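Local coordinates for beta-amyloid-like protein (PDB 3K66) that is the nematode homolog of human amyloid precursor protein, whose E2 domain binds heparin and which probably acts in cell adhesion and development, at residues 171-174 and 175-178. Numbering follows the deposited sequence.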
loop_
_atom_site.group_PDB
_atom_site.type_symbol
_atom_site.label_atom_id
_atom_site.label_comp_id
_atom_site.label_asym_id
_atom_site.label_seq_id
_atom_site.Cartn_x
_atom_site.Cartn_y
_atom_site.Cartn_z
ATOM N N ARG A 171 15.633 -2.486 -8.200
ATOM C CA ARG A 171 16.896 -2.998 -8.725
ATOM C C ARG A 171 17.085 -4.448 -8.296
ATOM O O ARG A 171 17.315 -5.342 -9.125
ATOM C CB ARG A 171 18.060 -2.166 -8.204
ATOM C CG ARG A 171 18.970 -1.667 -9.284
ATOM C CD ARG A 171 19.674 -0.421 -8.811
ATOM N NE ARG A 171 20.070 0.446 -9.915
ATOM C CZ ARG A 171 20.284 1.754 -9.786
ATOM N NH1 ARG A 171 20.137 2.348 -8.603
ATOM N NH2 ARG A 171 20.652 2.474 -10.841
ATOM N N TYR A 172 16.998 -4.683 -6.994
ATOM C CA TYR A 172 17.178 -6.032 -6.508
ATOM C C TYR A 172 16.105 -7.000 -6.958
ATOM O O TYR A 172 16.353 -8.195 -7.053
ATOM C CB TYR A 172 17.291 -6.050 -4.990
ATOM C CG TYR A 172 18.691 -5.805 -4.524
ATOM C CD1 TYR A 172 19.619 -6.852 -4.436
ATOM C CD2 TYR A 172 19.105 -4.522 -4.181
ATOM C CE1 TYR A 172 20.915 -6.620 -4.017
ATOM C CE2 TYR A 172 20.410 -4.279 -3.761
ATOM C CZ TYR A 172 21.306 -5.332 -3.682
ATOM O OH TYR A 172 22.599 -5.081 -3.289
ATOM N N ILE A 173 14.901 -6.518 -7.219
ATOM C CA ILE A 173 13.876 -7.448 -7.685
ATOM C C ILE A 173 14.337 -7.988 -9.033
ATOM O O ILE A 173 14.285 -9.195 -9.308
ATOM C CB ILE A 173 12.491 -6.787 -7.831
ATOM C CG1 ILE A 173 11.926 -6.514 -6.426
ATOM C CG2 ILE A 173 11.553 -7.736 -8.608
ATOM C CD1 ILE A 173 10.676 -5.735 -6.414
ATOM N N ASP A 174 14.832 -7.083 -9.865
ATOM C CA ASP A 174 15.337 -7.508 -11.149
ATOM C C ASP A 174 16.483 -8.497 -10.888
ATOM O O ASP A 174 16.449 -9.628 -11.374
ATOM C CB ASP A 174 15.831 -6.311 -11.973
ATOM C CG ASP A 174 14.707 -5.597 -12.735
ATOM O OD1 ASP A 174 13.497 -5.788 -12.441
ATOM O OD2 ASP A 174 15.065 -4.816 -13.635
ATOM N N LEU A 175 17.471 -8.094 -10.087
ATOM C CA LEU A 175 18.602 -8.975 -9.792
ATOM C C LEU A 175 18.141 -10.363 -9.351
ATOM O O LEU A 175 18.507 -11.366 -9.981
ATOM C CB LEU A 175 19.517 -8.358 -8.733
ATOM C CG LEU A 175 20.501 -7.328 -9.293
ATOM C CD1 LEU A 175 21.347 -6.756 -8.160
ATOM C CD2 LEU A 175 21.380 -7.967 -10.350
ATOM N N ARG A 176 17.340 -10.441 -8.289
ATOM C CA ARG A 176 16.852 -11.743 -7.842
ATOM C C ARG A 176 16.185 -12.500 -9.024
ATOM O O ARG A 176 16.490 -13.672 -9.279
ATOM C CB ARG A 176 15.862 -11.605 -6.662
ATOM C CG ARG A 176 16.499 -11.250 -5.325
ATOM C CD ARG A 176 15.464 -11.187 -4.224
ATOM N NE ARG A 176 14.543 -10.076 -4.424
ATOM C CZ ARG A 176 14.659 -8.886 -3.843
ATOM N NH1 ARG A 176 15.656 -8.634 -3.002
ATOM N NH2 ARG A 176 13.782 -7.929 -4.131
ATOM N N ILE A 177 15.299 -11.843 -9.772
ATOM C CA ILE A 177 14.655 -12.540 -10.904
ATOM C C ILE A 177 15.689 -13.009 -11.934
ATOM O O ILE A 177 15.609 -14.127 -12.440
ATOM C CB ILE A 177 13.554 -11.675 -11.617
ATOM C CG1 ILE A 177 12.385 -11.452 -10.655
ATOM C CG2 ILE A 177 12.997 -12.405 -12.846
ATOM C CD1 ILE A 177 11.276 -10.587 -11.197
ATOM N N ASN A 178 16.661 -12.177 -12.274
ATOM C CA ASN A 178 17.641 -12.668 -13.231
ATOM C C ASN A 178 18.408 -13.830 -12.613
ATOM O O ASN A 178 18.497 -14.910 -13.200
ATOM C CB ASN A 178 18.578 -11.556 -13.700
ATOM C CG ASN A 178 17.963 -10.752 -14.834
ATOM O OD1 ASN A 178 18.200 -9.566 -14.969
ATOM N ND2 ASN A 178 17.151 -11.418 -15.662
#
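Leu-175, Arg-176, Ile-177 and Asn-178 each donate a backbone N-H to the carbonyl four residues earlier, the i to i+4 pattern of an alpha-helix, here within helix 163-182 of the all-helical E2 domain. The bonds are nearly straight, with N-H...O angles of 167° to 173°; Arg-176 N lies 2.7 Å from Tyr-172 O.

Two charged side chains, Asp-174 and Arg-176, reach neighbouring helices. Arg-176 folds back along its own helix: a bend at chi3 (-67°) lays the guanidinium over the preceding turn, so that Tyr-172 O stands 3.6 Å above the plane of the Arg-176 guanidinium, over its centre. Arg-176 NE forms a salt bridge with Glu-137 of helix 123-154, while Asp-174 OD1 pairs with Arg-206 of helix 195-209, tying this helix to two neighbours.

Apolar contacts come at both helical spacings, i to i+4 for Ile-173 and Ile-177 and i to i+3 for Tyr-172 and Leu-175. Ile-173 and Ile-177, both buried, run alongside each other in the same direction, CG2 of Ile-173 being 3.9 Å from CD1 of Ile-177. On the exposed flank, one methyl of Leu-175 covers a face of the Tyr-172 ring, with Leu-175 CD1 standing 4.1 Å from Tyr-172 CD1.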